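Local coordinates for insecticidal protein (Brevibacillus laterosporus, PDB 7ML9) that is an insecticidal toxin active against the western corn rootworm and probably acts by forming beta-barrel pores in membranes, at residues Ser24-Leu35 with Asn140-Thr152. Numbering follows the deposited sequence.
Sequences SSTDVQERLRDL and NTTTHGLKLGVKT. With NA (sodium ion), chain F.
A short parallel beta pairing joins the N-terminal strand Ser25-Asp27 of this aerolysin/epsilon-toxin-like protein to the end of strand 130-147, just past the classic bulge of Thr143 and His144 against Gln272. Gly145 N donates to Ser24 O, Thr26 N to Gly145 O, Lys147 N to Thr26 O and Val28 N to Lys147 O, at 2.9-3.1 Å and with N-H...O angles of 157-162°. At the N-terminal end, where Ser24 N also donates to Thr143 O, Ser24 OG sits over one face of the His144 ring, 3.4 Å from CD2 and offset toward its rim. Beta-branched Thr26 suits the strand; its OG1, anti to the carbonyl carbon (chi1 -63°), shares a water with Gly145 O and also bonds Asn259. On the same sheet face, Leu146 CD2 lies 4.1 Å from Thr26 CB. A helix follows: Asp27, the N-cap, has a short carboxylate able to accept an otherwise unbonded first-turn N-H, and its OD1 takes Glu30 N (3.1 Å) from above the carboxylate plane. Apolar Val28 suits its buried place, crossing Leu148 obliquely, CG2 to CD2 3.7 Å, with Tyr86 packed against it. Glu30, still in the first turn, binds a sodium ion through OE1. Lys147 O, meeting Val28 N in its carbonyl plane, thus ties the strand to a helix start also held by Asp27, whose negative charge probably interacts favourably with the positive, N-terminal end of the helix dipole.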
ATOM      1  N   SER A  24      -3.169 -13.851  -3.223  1.00 35.50           N
ATOM      2  CA  SER A  24      -3.754 -14.243  -4.496  1.00 35.92           C
ATOM      3  C   SER A  24      -3.111 -13.436  -5.629  1.00 36.16           C
ATOM      4  O   SER A  24      -2.439 -12.439  -5.373  1.00 31.16           O
ATOM      5  CB  SER A  24      -5.262 -14.037  -4.462  1.00 37.13           C
ATOM      6  OG  SER A  24      -5.583 -12.887  -3.701  1.00 41.20           O
ATOM      7  N   SER A  25      -3.301 -13.877  -6.872  1.00 29.19           N
ATOM      8  CA  SER A  25      -2.732 -13.208  -8.033  1.00 27.73           C
ATOM      9  C   SER A  25      -3.739 -13.190  -9.175  1.00 24.51           C
ATOM     10  O   SER A  25      -4.552 -14.104  -9.326  1.00 30.16           O
ATOM     11  CB  SER A  25      -1.445 -13.893  -8.526  1.00 32.67           C
ATOM     12  OG  SER A  25      -0.778 -13.045  -9.455  1.00 30.25           O
ATOM     13  N   THR A  26      -3.674 -12.139  -9.981  1.00 23.01           N
ATOM     14  CA  THR A  26      -4.400 -12.065 -11.238  1.00 23.16           C
ATOM     15  C   THR A  26      -3.379 -12.171 -12.358  1.00 21.21           C
ATOM     16  O   THR A  26      -2.463 -11.344 -12.447  1.00 19.58           O
ATOM     17  CB  THR A  26      -5.192 -10.769 -11.352  1.00 22.82           C
ATOM     18  OG1 THR A  26      -6.188 -10.730 -10.321  1.00 22.81           O
ATOM     19  CG2 THR A  26      -5.860 -10.668 -12.731  1.00 22.39           C
ATOM     20  N   ASP A  27      -3.513 -13.204 -13.188  1.00 18.47           N
ATOM     21  CA  ASP A  27      -2.678 -13.348 -14.383  1.00 17.13           C
ATOM     22  C   ASP A  27      -3.316 -12.478 -15.451  1.00 20.24           C
ATOM     23  O   ASP A  27      -4.261 -12.897 -16.124  1.00 18.88           O
ATOM     24  CB  ASP A  27      -2.590 -14.817 -14.796  1.00 19.89           C
ATOM     25  CG  ASP A  27      -1.697 -15.048 -16.020  1.00 19.74           C
ATOM     26  OD1 ASP A  27      -1.493 -14.132 -16.841  1.00 24.27           O
ATOM     27  OD2 ASP A  27      -1.210 -16.180 -16.165  1.00 28.97           O
ATOM     28  N   VAL A  28      -2.809 -11.254 -15.593  1.00 15.04           N
ATOM     29  CA  VAL A  28      -3.498 -10.248 -16.385  1.00 16.54           C
ATOM     30  C   VAL A  28      -3.577 -10.664 -17.856  1.00 20.56           C
ATOM     31  O   VAL A  28      -4.629 -10.541 -18.495  1.00 14.75           O
ATOM     32  CB  VAL A  28      -2.814  -8.883 -16.207  1.00 19.69           C
ATOM     33  CG1 VAL A  28      -3.415  -7.858 -17.171  1.00 19.98           C
ATOM     34  CG2 VAL A  28      -2.961  -8.406 -14.725  1.00 19.91           C
ATOM     35  N   GLN A  29      -2.471 -11.163 -18.418  1.00 17.80           N
ATOM     36  CA  GLN A  29      -2.506 -11.558 -19.828  1.00 21.83           C
ATOM     37  C   GLN A  29      -3.501 -12.689 -20.074  1.00 18.80           C
ATOM     38  O   GLN A  29      -4.252 -12.658 -21.061  1.00 16.49           O
ATOM     39  CB  GLN A  29      -1.112 -11.965 -20.289  1.00 21.65           C
ATOM     40  CG  GLN A  29      -0.190 -10.787 -20.482  1.00 20.48           C
ATOM     41  CD  GLN A  29       1.217 -11.237 -20.773  1.00 28.87           C
ATOM     42  OE1 GLN A  29       2.024 -11.437 -19.864  1.00 32.67           O
ATOM     43  NE2 GLN A  29       1.512 -11.425 -22.048  1.00 29.73           N
ATOM     44  N   GLU A  30      -3.525 -13.696 -19.195  1.00 16.92           N
ATOM     45  CA  GLU A  30      -4.465 -14.794 -19.376  1.00 21.22           C
ATOM     46  C   GLU A  30      -5.906 -14.327 -19.215  1.00 20.75           C
ATOM     47  O   GLU A  30      -6.795 -14.787 -19.946  1.00 18.33           O
ATOM     48  CB  GLU A  30      -4.157 -15.940 -18.414  1.00 23.08           C
ATOM     49  CG  GLU A  30      -5.133 -17.113 -18.547  1.00 25.22           C
ATOM     50  CD  GLU A  30      -5.151 -17.740 -19.959  1.00 32.74           C
ATOM     51  OE1 GLU A  30      -6.188 -18.340 -20.333  1.00 29.58           O
ATOM     52  OE2 GLU A  30      -4.136 -17.648 -20.695  1.00 24.29           O
ATOM     53  N   ARG A  31      -6.162 -13.384 -18.298  1.00 16.48           N
ATOM     54  CA  ARG A  31      -7.525 -12.866 -18.173  1.00 15.93           C
ATOM     55  C   ARG A  31      -7.940 -12.053 -19.396  1.00 16.62           C
ATOM     56  O   ARG A  31      -9.121 -12.080 -19.779  1.00 15.17           O
ATOM     57  CB  ARG A  31      -7.675 -12.032 -16.891  1.00 17.58           C
ATOM     58  CG  ARG A  31      -7.583 -12.843 -15.601  1.00 14.64           C
ATOM     59  CD  ARG A  31      -8.549 -14.039 -15.534  1.00 21.91           C
ATOM     60  NE  ARG A  31      -9.955 -13.622 -15.532  1.00 24.63           N
ATOM     61  CZ  ARG A  31     -10.965 -14.398 -15.929  1.00 28.77           C
ATOM     62  NH1 ARG A  31     -10.730 -15.639 -16.356  1.00 29.07           N
ATOM     63  NH2 ARG A  31     -12.214 -13.943 -15.893  1.00 26.58           N
ATOM     64  N   LEU A  32      -7.004 -11.330 -20.024  1.00 13.97           N
ATOM     65  CA  LEU A  32      -7.332 -10.637 -21.272  1.00 14.81           C
ATOM     66  C   LEU A  32      -7.603 -11.629 -22.396  1.00 17.32           C
ATOM     67  O   LEU A  32      -8.438 -11.366 -23.271  1.00 13.59           O
ATOM     68  CB  LEU A  32      -6.212  -9.675 -21.676  1.00 11.59           C
ATOM     69  CG  LEU A  32      -6.045  -8.471 -20.722  1.00 15.08           C
ATOM     70  CD1 LEU A  32      -4.876  -7.612 -21.133  1.00 15.92           C
ATOM     71  CD2 LEU A  32      -7.322  -7.626 -20.694  1.00 18.52           C
ATOM     72  N   ARG A  33      -6.892 -12.757 -22.406  1.00 14.39           N
ATOM     73  CA  ARG A  33      -7.208 -13.808 -23.370  1.00 20.07           C
ATOM     74  C   ARG A  33      -8.600 -14.380 -23.124  1.00 19.49           C
ATOM     75  O   ARG A  33      -9.339 -14.667 -24.079  1.00 17.77           O
ATOM     76  CB  ARG A  33      -6.167 -14.917 -23.307  1.00 18.76           C
ATOM     77  CG  ARG A  33      -4.766 -14.519 -23.804  1.00 16.19           C
ATOM     78  CD  ARG A  33      -3.844 -15.718 -23.607  1.00 17.56           C
ATOM     79  NE  ARG A  33      -2.443 -15.338 -23.785  1.00 22.88           N
ATOM     80  CZ  ARG A  33      -1.430 -16.195 -23.766  1.00 30.30           C
ATOM     81  NH1 ARG A  33      -1.656 -17.492 -23.583  1.00 25.51           N
ATOM     82  NH2 ARG A  33      -0.188 -15.755 -23.934  1.00 32.20           N
ATOM     83  N   ASP A  34      -8.984 -14.553 -21.856  1.00 16.21           N
ATOM     84  CA  ASP A  34     -10.336 -15.020 -21.566  0.55 20.41           C
ATOM     85  C   ASP A  34     -11.367 -13.965 -21.939  1.00 19.17           C
ATOM     86  O   ASP A  34     -12.467 -14.306 -22.390  1.00 18.50           O
ATOM     87  CB  ASP A  34     -10.482 -15.412 -20.096  0.55 22.15           C
ATOM     88  CG  ASP A  34     -11.877 -15.940 -19.771  0.55 23.33           C
ATOM     89  OD1 ASP A  34     -12.148 -17.139 -20.013  0.55 19.79           O
ATOM     90  OD2 ASP A  34     -12.715 -15.149 -19.292  0.55 19.53           O
ATOM     91  N   LEU A  35     -11.027 -12.683 -21.765  1.00 13.40           N
ATOM     92  CA  LEU A  35     -11.910 -11.614 -22.225  1.00 17.37           C
ATOM     93  C   LEU A  35     -12.236 -11.767 -23.715  1.00 18.86           C
ATOM     94  O   LEU A  35     -13.398 -11.618 -24.130  1.00 16.68           O
ATOM     95  CB  LEU A  35     -11.256 -10.257 -21.958  1.00 15.24           C
ATOM     96  CG  LEU A  35     -12.032  -9.009 -22.359  1.00 18.83           C
ATOM     97  CD1 LEU A  35     -13.287  -8.915 -21.494  1.00 16.54           C
ATOM     98  CD2 LEU A  35     -11.143  -7.748 -22.197  1.00 16.03           C
ATOM     99  N   ASN A 140       5.731  -3.532   3.717  1.00 25.21           N
ATOM    100  CA  ASN A 140       4.519  -3.717   2.935  1.00 18.69           C
ATOM    101  C   ASN A 140       4.450  -5.171   2.485  1.00 26.95           C
ATOM    102  O   ASN A 140       5.448  -5.897   2.505  1.00 27.30           O
ATOM    103  CB  ASN A 140       4.466  -2.713   1.771  1.00 18.41           C
ATOM    104  CG  ASN A 140       5.394  -3.076   0.606  1.00 23.46           C
ATOM    105  OD1 ASN A 140       5.428  -4.217   0.158  1.00 28.19           O
ATOM    106  ND2 ASN A 140       6.118  -2.084   0.090  1.00 23.39           N
ATOM    107  N   THR A 141       3.245  -5.599   2.109  1.00 22.40           N
ATOM    108  CA  THR A 141       3.005  -6.922   1.545  1.00 22.21           C
ATOM    109  C   THR A 141       2.034  -6.770   0.385  1.00 25.04           C
ATOM    110  O   THR A 141       1.019  -6.082   0.521  1.00 22.31           O
ATOM    111  CB  THR A 141       2.416  -7.891   2.579  1.00 29.91           C
ATOM    112  OG1 THR A 141       3.363  -8.122   3.631  1.00 34.05           O
ATOM    113  CG2 THR A 141       2.069  -9.222   1.923  1.00 29.74           C
ATOM    114  N   THR A 142       2.345  -7.385  -0.749  1.00 24.18           N
ATOM    115  CA  THR A 142       1.391  -7.426  -1.851  1.00 23.55           C
ATOM    116  C   THR A 142       0.436  -8.586  -1.603  1.00 23.19           C
ATOM    117  O   THR A 142       0.846  -9.753  -1.619  1.00 21.69           O
ATOM    118  CB  THR A 142       2.116  -7.563  -3.181  1.00 24.90           C
ATOM    119  OG1 THR A 142       2.950  -6.413  -3.377  1.00 20.86           O
ATOM    120  CG2 THR A 142       1.087  -7.650  -4.325  1.00 19.41           C
ATOM    121  N   THR A 143      -0.826  -8.268  -1.320  1.00 19.50           N
ATOM    122  CA  THR A 143      -1.783  -9.289  -0.918  1.00 22.33           C
ATOM    123  C   THR A 143      -2.638  -9.785  -2.080  1.00 23.62           C
ATOM    124  O   THR A 143      -3.046 -10.949  -2.083  1.00 21.22           O
ATOM    125  CB  THR A 143      -2.701  -8.746   0.192  1.00 22.67           C
ATOM    126  OG1 THR A 143      -3.309  -7.525  -0.241  1.00 21.99           O
ATOM    127  CG2 THR A 143      -1.889  -8.459   1.490  1.00 22.59           C
ATOM    128  N   HIS A 144      -2.941  -8.920  -3.047  1.00 20.55           N
ATOM    129  CA  HIS A 144      -3.583  -9.304  -4.304  1.00 22.93           C
ATOM    130  C   HIS A 144      -2.664  -8.817  -5.415  1.00 17.74           C
ATOM    131  O   HIS A 144      -2.728  -7.643  -5.804  1.00 16.91           O
ATOM    132  CB  HIS A 144      -4.970  -8.694  -4.441  1.00 21.49           C
ATOM    133  CG  HIS A 144      -5.960  -9.190  -3.435  1.00 28.62           C
ATOM    134  ND1 HIS A 144      -5.810  -8.995  -2.077  1.00 33.45           N
ATOM    135  CD2 HIS A 144      -7.138  -9.836  -3.596  1.00 31.48           C
ATOM    136  CE1 HIS A 144      -6.844  -9.519  -1.444  1.00 33.95           C
ATOM    137  NE2 HIS A 144      -7.665 -10.033  -2.342  1.00 41.16           N
ATOM    138  N   GLY A 145      -1.800  -9.713  -5.911  1.00 18.45           N
ATOM    139  CA  GLY A 145      -0.796  -9.323  -6.872  1.00 20.13           C
ATOM    140  C   GLY A 145      -1.324  -9.265  -8.301  1.00 21.34           C
ATOM    141  O   GLY A 145      -2.376  -9.812  -8.632  1.00 17.85           O
ATOM    142  N   LEU A 146      -0.571  -8.575  -9.154  1.00 19.51           N
ATOM    143  CA  LEU A 146      -0.858  -8.490 -10.582  1.00 18.46           C
ATOM    144  C   LEU A 146       0.336  -9.069 -11.328  1.00 24.27           C
ATOM    145  O   LEU A 146       1.449  -8.529 -11.249  1.00 19.94           O
ATOM    146  CB  LEU A 146      -1.147  -7.047 -11.010  1.00 19.63           C
ATOM    147  CG  LEU A 146      -2.343  -6.324 -10.372  1.00 18.98           C
ATOM    148  CD1 LEU A 146      -2.367  -4.837 -10.737  1.00 22.71           C
ATOM    149  CD2 LEU A 146      -3.654  -6.965 -10.755  1.00 23.26           C
ATOM    150  N   LYS A 147       0.118 -10.185 -12.021  1.00 17.70           N
ATOM    151  CA  LYS A 147       1.142 -10.787 -12.877  1.00 17.94           C
ATOM    152  C   LYS A 147       1.025 -10.144 -14.254  1.00 22.77           C
ATOM    153  O   LYS A 147       0.095 -10.436 -15.009  1.00 18.13           O
ATOM    154  CB  LYS A 147       0.970 -12.298 -12.952  1.00 21.36           C
ATOM    155  CG  LYS A 147       2.053 -12.971 -13.784  1.00 25.11           C
ATOM    156  CD  LYS A 147       2.061 -14.477 -13.592  1.00 33.85           C
ATOM    157  CE  LYS A 147       2.681 -15.167 -14.798  1.00 45.62           C
ATOM    158  NZ  LYS A 147       3.151 -16.545 -14.466  1.00 52.90           N
ATOM    159  N   LEU A 148       1.955  -9.248 -14.571  1.00 19.60           N
ATOM    160  CA  LEU A 148       1.863  -8.418 -15.759  1.00 22.16           C
ATOM    161  C   LEU A 148       2.829  -8.824 -16.859  1.00 22.27           C
ATOM    162  O   LEU A 148       2.774  -8.236 -17.943  1.00 22.58           O
ATOM    163  CB  LEU A 148       2.087  -6.951 -15.384  1.00 21.57           C
ATOM    164  CG  LEU A 148       0.956  -6.362 -14.535  1.00 21.79           C
ATOM    165  CD1 LEU A 148       1.450  -5.140 -13.758  1.00 26.15           C
ATOM    166  CD2 LEU A 148      -0.230  -5.984 -15.446  1.00 22.24           C
ATOM    167  N   GLY A 149       3.693  -9.811 -16.623  1.00 21.78           N
ATOM    168  CA  GLY A 149       4.660 -10.236 -17.616  1.00 24.69           C
ATOM    169  C   GLY A 149       5.951  -9.451 -17.608  1.00 35.36           C
ATOM    170  O   GLY A 149       6.825  -9.704 -18.450  1.00 29.52           O
ATOM    171  N   VAL A 150       6.091  -8.504 -16.684  1.00 25.81           N
ATOM    172  CA  VAL A 150       7.278  -7.675 -16.541  1.00 30.66           C
ATOM    173  C   VAL A 150       7.288  -7.184 -15.100  1.00 33.76           C
ATOM    174  O   VAL A 150       6.230  -6.967 -14.495  1.00 26.98           O
ATOM    175  CB  VAL A 150       7.284  -6.505 -17.558  1.00 28.01           C
ATOM    176  CG1 VAL A 150       6.001  -5.676 -17.458  1.00 29.74           C
ATOM    177  CG2 VAL A 150       8.496  -5.624 -17.373  1.00 39.18           C
ATOM    178  N   LYS A 151       8.484  -7.050 -14.531  1.00 37.23           N
ATOM    179  CA  LYS A 151       8.581  -6.544 -13.168  1.00 26.90           C
ATOM    180  C   LYS A 151       7.967  -5.153 -13.098  1.00 27.49           C
ATOM    181  O   LYS A 151       8.306  -4.261 -13.881  1.00 31.26           O
ATOM    182  CB  LYS A 151      10.039  -6.517 -12.699  1.00 40.20           C
ATOM    183  CG  LYS A 151      10.185  -6.144 -11.220  1.00 42.77           C
ATOM    184  CD  LYS A 151      11.466  -5.373 -10.953  1.00 49.98           C
ATOM    185  CE  LYS A 151      11.580  -4.973  -9.492  1.00 56.27           C
ATOM    186  NZ  LYS A 151      12.657  -3.946  -9.327  1.00 60.88           N
ATOM    187  N   THR A 152       7.036  -4.978 -12.168  1.00 24.47           N
ATOM    188  CA  THR A 152       6.257  -3.756 -12.057  1.00 27.38           C
ATOM    189  C   THR A 152       6.257  -3.336 -10.595  1.00 29.00           C
ATOM    190  O   THR A 152       5.996  -4.160  -9.710  1.00 25.39           O
ATOM    191  CB  THR A 152       4.822  -3.970 -12.572  1.00 32.18           C
ATOM    192  OG1 THR A 152       4.869  -4.333 -13.958  1.00 32.23           O
ATOM    193  CG2 THR A 152       3.975  -2.712 -12.404  1.00 23.38           C
TER
HETATM  194 NA    NA F 405      -8.424 -18.825 -18.453  1.00 28.58          NA
HETATM  195  O   HOH W   1      -5.167  -9.875  -7.812  1.00 27.71           O
HETATM  196  O   HOH W   2       0.198 -11.665 -17.180  1.00 21.37           O